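Ribonuclease P protein component 3 (Thermococcus kodakarensis KOD1, PDB 3WYZ) is probably a protein subunit of ribonuclease P, the RNA-based enzyme complex that matures tRNA by cleaving the 5' ends of its precursors. Local coordinates at residues I103-W114 / M129-S140. Numbering follows the deposited sequence.
Sequences IESGVDALISPW and MAARRGVAIGFS
Leu110 N donates to Ala136 O at 2.9 Å and Leu110 O accepts Gly138 N at 2.8 Å, the latter almost straight at 176°; with Ala136 N to Asp108 O and Ser112 N to Gly138 O they form the ladder of parallel strands 109-111 and 136-140. On the Ile111 side, Gly138 leaves room for Ile111 CD1, 3.9 Å from Gly138 CA, where a CB would clash. Beyond the last rung, Trp114 CH2 reaches Phe139 CD2 at 3.4 Å, the two rings meeting obliquely with planes at 35°. An alanine in place of Phe139 would probably leave Trp114 CH2 and CZ3 without the ring they pack on. At the helical ends, Val135 rests both methyls near Val107 O, while Ile103 CD1 packs against both Val135 CG1 and Ala130 CB, each 3.6 Å away. Its CG2, anti to the backbone N, presses on Met129 CB. Farther out, a Schellman motif at Gly134 turns helix 124-133 into its strand, and a water joins Asp108 O to Gly134 O. The strand pairing thus belongs to one beta-alpha-beta unit of the TIM-barrel-like fold, backbone hydrogen bonds fixing its register, while apolar Ile103 joins the C-terminal end of helix 96-104 to that of helix 124-133.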
loop_
_atom_site.group_PDB
_atom_site.type_symbol
_atom_site.label_atom_id
_atom_site.label_comp_id
_atom_site.label_asym_id
_atom_site.label_seq_id
_atom_site.Cartn_x
_atom_site.Cartn_y
_atom_site.Cartn_z
ATOM N N ILE A 103 -1.427 12.364 -0.111
ATOM C CA ILE A 103 -2.786 12.537 0.398
ATOM C C ILE A 103 -3.506 13.642 -0.364
ATOM O O ILE A 103 -4.632 13.444 -0.832
ATOM C CB ILE A 103 -2.803 12.899 1.905
ATOM C CG1 ILE A 103 -2.209 11.764 2.763
ATOM C CG2 ILE A 103 -4.220 13.244 2.366
ATOM C CD1 ILE A 103 -2.940 10.444 2.667
ATOM N N GLU A 104 -2.855 14.803 -0.465
ATOM C CA GLU A 104 -3.443 15.986 -1.115
ATOM C C GLU A 104 -3.858 15.722 -2.566
ATOM O O GLU A 104 -4.910 16.181 -3.010
ATOM C CB GLU A 104 -2.476 17.181 -1.051
ATOM C CG GLU A 104 -2.392 17.837 0.323
ATOM C CD GLU A 104 -1.319 18.920 0.428
ATOM O OE1 GLU A 104 -0.313 18.871 -0.320
ATOM O OE2 GLU A 104 -1.476 19.821 1.281
ATOM N N SER A 105 -3.043 14.956 -3.285
ATOM C CA SER A 105 -3.290 14.662 -4.695
ATOM C C SER A 105 -4.359 13.592 -4.967
ATOM O O SER A 105 -4.672 13.326 -6.124
ATOM C CB SER A 105 -1.983 14.256 -5.365
ATOM O OG SER A 105 -1.027 15.286 -5.209
ATOM N N GLY A 106 -4.921 12.987 -3.922
ATOM C CA GLY A 106 -5.989 11.999 -4.094
ATOM C C GLY A 106 -5.486 10.709 -4.717
ATOM O O GLY A 106 -6.122 10.130 -5.597
ATOM N N VAL A 107 -4.331 10.260 -4.252
ATOM C CA VAL A 107 -3.719 9.035 -4.742
ATOM C C VAL A 107 -4.478 7.829 -4.166
ATOM O O VAL A 107 -5.162 7.950 -3.144
ATOM C CB VAL A 107 -2.212 9.011 -4.368
ATOM C CG1 VAL A 107 -1.960 8.349 -3.017
ATOM C CG2 VAL A 107 -1.408 8.340 -5.447
ATOM N N ASP A 108 -4.373 6.676 -4.826
ATOM C CA ASP A 108 -5.103 5.474 -4.392
ATOM C C ASP A 108 -4.676 5.029 -2.996
ATOM O O ASP A 108 -5.515 4.697 -2.163
ATOM C CB ASP A 108 -4.913 4.322 -5.388
ATOM C CG ASP A 108 -5.595 4.584 -6.726
ATOM O OD1 ASP A 108 -6.841 4.697 -6.744
ATOM O OD2 ASP A 108 -4.886 4.686 -7.758
ATOM N N ALA A 109 -3.372 5.013 -2.738
ATOM C CA ALA A 109 -2.878 4.593 -1.430
ATOM C C ALA A 109 -1.521 5.174 -1.087
ATOM O O ALA A 109 -0.674 5.355 -1.960
ATOM C CB ALA A 109 -2.815 3.076 -1.353
ATOM N N LEU A 110 -1.337 5.454 0.201
ATOM C CA LEU A 110 -0.044 5.792 0.766
ATOM C C LEU A 110 0.455 4.568 1.518
ATOM O O LEU A 110 -0.174 4.134 2.482
ATOM C CB LEU A 110 -0.174 6.977 1.724
ATOM C CG LEU A 110 1.105 7.479 2.398
ATOM C CD1 LEU A 110 2.086 7.989 1.357
ATOM C CD2 LEU A 110 0.785 8.565 3.420
ATOM N N ILE A 111 1.574 4.011 1.063
ATOM C CA ILE A 111 2.120 2.791 1.635
ATOM C C ILE A 111 3.142 3.135 2.708
ATOM O O ILE A 111 4.128 3.822 2.427
ATOM C CB ILE A 111 2.806 1.916 0.562
ATOM C CG1 ILE A 111 1.883 1.673 -0.639
ATOM C CG2 ILE A 111 3.251 0.586 1.156
ATOM C CD1 ILE A 111 0.564 0.994 -0.315
ATOM N N SER A 112 2.888 2.665 3.933
ATOM C CA SER A 112 3.831 2.779 5.050
ATOM C C SER A 112 4.388 4.194 5.253
ATOM O O SER A 112 5.541 4.451 4.930
ATOM C CB SER A 112 4.990 1.800 4.852
ATOM O OG SER A 112 4.530 0.466 4.861
ATOM N N PRO A 113 3.571 5.113 5.797
ATOM C CA PRO A 113 4.035 6.487 6.036
ATOM C C PRO A 113 5.189 6.577 7.032
ATOM O O PRO A 113 5.931 7.560 7.021
ATOM C CB PRO A 113 2.784 7.199 6.584
ATOM C CG PRO A 113 1.862 6.105 7.021
ATOM C CD PRO A 113 2.146 4.944 6.124
ATOM N N TRP A 114 5.321 5.555 7.876
ATOM C CA TRP A 114 6.394 5.450 8.869
ATOM C C TRP A 114 7.735 4.997 8.278
ATOM O O TRP A 114 8.763 5.076 8.947
ATOM C CB TRP A 114 5.992 4.462 9.983
ATOM C CG TRP A 114 5.601 3.115 9.450
ATOM C CD1 TRP A 114 6.434 2.077 9.129
ATOM C CD2 TRP A 114 4.273 2.672 9.140
ATOM N NE1 TRP A 114 5.706 1.019 8.643
ATOM C CE2 TRP A 114 4.377 1.359 8.633
ATOM C CE3 TRP A 114 3.007 3.259 9.243
ATOM C CZ2 TRP A 114 3.264 0.625 8.233
ATOM C CZ3 TRP A 114 1.898 2.529 8.838
ATOM C CH2 TRP A 114 2.035 1.226 8.338
ATOM N N MET A 129 -7.157 14.653 6.219
ATOM C CA MET A 129 -7.100 14.853 4.771
ATOM C C MET A 129 -7.263 13.547 4.002
ATOM O O MET A 129 -7.885 13.529 2.936
ATOM C CB MET A 129 -5.788 15.516 4.361
ATOM C CG MET A 129 -5.665 16.971 4.775
ATOM S SD MET A 129 -4.242 17.765 3.996
ATOM C CE MET A 129 -2.892 16.957 4.850
ATOM N N ALA A 130 -6.711 12.457 4.536
ATOM C CA ALA A 130 -6.835 11.149 3.888
ATOM C C ALA A 130 -8.292 10.671 3.806
ATOM O O ALA A 130 -8.708 10.069 2.811
ATOM C CB ALA A 130 -5.985 10.119 4.614
ATOM N N ALA A 131 -9.061 10.938 4.855
ATOM C CA ALA A 131 -10.468 10.554 4.887
ATOM C C ALA A 131 -11.287 11.412 3.909
ATOM O O ALA A 131 -12.107 10.887 3.153
ATOM C CB ALA A 131 -11.013 10.683 6.298
ATOM N N ARG A 132 -11.038 12.720 3.906
ATOM C CA ARG A 132 -11.747 13.638 3.008
ATOM C C ARG A 132 -11.319 13.487 1.552
ATOM O O ARG A 132 -12.084 13.844 0.661
ATOM C CB ARG A 132 -11.553 15.096 3.435
ATOM C CG ARG A 132 -11.911 15.407 4.884
ATOM C CD ARG A 132 -13.281 14.886 5.278
ATOM N NE ARG A 132 -14.363 15.495 4.498
ATOM C CZ ARG A 132 -15.654 15.250 4.712
ATOM N NH1 ARG A 132 -16.025 14.407 5.671
ATOM N NH2 ARG A 132 -16.582 15.846 3.969
ATOM N N ARG A 133 -10.107 12.978 1.311
ATOM C CA ARG A 133 -9.630 12.714 -0.053
ATOM C C ARG A 133 -9.815 11.247 -0.465
ATOM O O ARG A 133 -9.527 10.887 -1.604
ATOM C CB ARG A 133 -8.150 13.078 -0.192
ATOM C CG ARG A 133 -7.795 14.525 0.108
ATOM C CD ARG A 133 -8.252 15.503 -0.957
ATOM N NE ARG A 133 -7.432 16.719 -0.945
ATOM C CZ ARG A 133 -7.447 17.664 0.003
ATOM N NH1 ARG A 133 -8.241 17.569 1.064
ATOM N NH2 ARG A 133 -6.647 18.722 -0.109
ATOM N N GLY A 134 -10.268 10.401 0.459
ATOM C CA GLY A 134 -10.464 8.976 0.179
ATOM C C GLY A 134 -9.193 8.183 -0.086
ATOM O O GLY A 134 -9.234 7.165 -0.774
ATOM N N VAL A 135 -8.066 8.635 0.466
ATOM C CA VAL A 135 -6.767 7.996 0.237
ATOM C C VAL A 135 -6.534 6.879 1.256
ATOM O O VAL A 135 -6.565 7.125 2.458
ATOM C CB VAL A 135 -5.621 9.019 0.332
ATOM C CG1 VAL A 135 -4.269 8.343 0.116
ATOM C CG2 VAL A 135 -5.823 10.137 -0.686
ATOM N N ALA A 136 -6.299 5.661 0.769
ATOM C CA ALA A 136 -6.105 4.501 1.636
ATOM C C ALA A 136 -4.707 4.471 2.240
ATOM O O ALA A 136 -3.748 4.972 1.653
ATOM C CB ALA A 136 -6.359 3.213 0.867
ATOM N N ILE A 137 -4.598 3.872 3.420
ATOM C CA ILE A 137 -3.297 3.631 4.043
ATOM C C ILE A 137 -2.922 2.169 3.899
ATOM O O ILE A 137 -3.681 1.299 4.313
ATOM C CB ILE A 137 -3.293 4.014 5.534
ATOM C CG1 ILE A 137 -3.641 5.495 5.700
ATOM C CG2 ILE A 137 -1.934 3.727 6.169
ATOM C CD1 ILE A 137 -2.626 6.460 5.109
ATOM N N GLY A 138 -1.743 1.921 3.326
ATOM C CA GLY A 138 -1.201 0.577 3.177
ATOM C C GLY A 138 -0.295 0.163 4.322
ATOM O O GLY A 138 0.778 0.731 4.511
ATOM N N PHE A 139 -0.728 -0.838 5.079
ATOM C CA PHE A 139 0.067 -1.403 6.162
ATOM C C PHE A 139 0.903 -2.560 5.640
ATOM O O PHE A 139 0.421 -3.695 5.566
ATOM C CB PHE A 139 -0.838 -1.890 7.300
ATOM C CG PHE A 139 -1.502 -0.783 8.055
ATOM C CD1 PHE A 139 -2.715 -0.283 7.639
ATOM C CD2 PHE A 139 -0.909 -0.245 9.181
ATOM C CE1 PHE A 139 -3.331 0.741 8.332
ATOM C CE2 PHE A 139 -1.514 0.781 9.880
ATOM C CZ PHE A 139 -2.728 1.274 9.456
ATOM N N SER A 140 2.154 -2.264 5.278
ATOM C CA SER A 140 3.052 -3.259 4.695
ATOM C C SER A 140 3.672 -4.121 5.786
ATOM O O SER A 140 4.111 -3.613 6.806
ATOM C CB SER A 140 4.155 -2.581 3.874
ATOM O OG SER A 140 5.073 -1.896 4.718
HETATM O O HOH W 1 -8.236 4.775 -2.101
#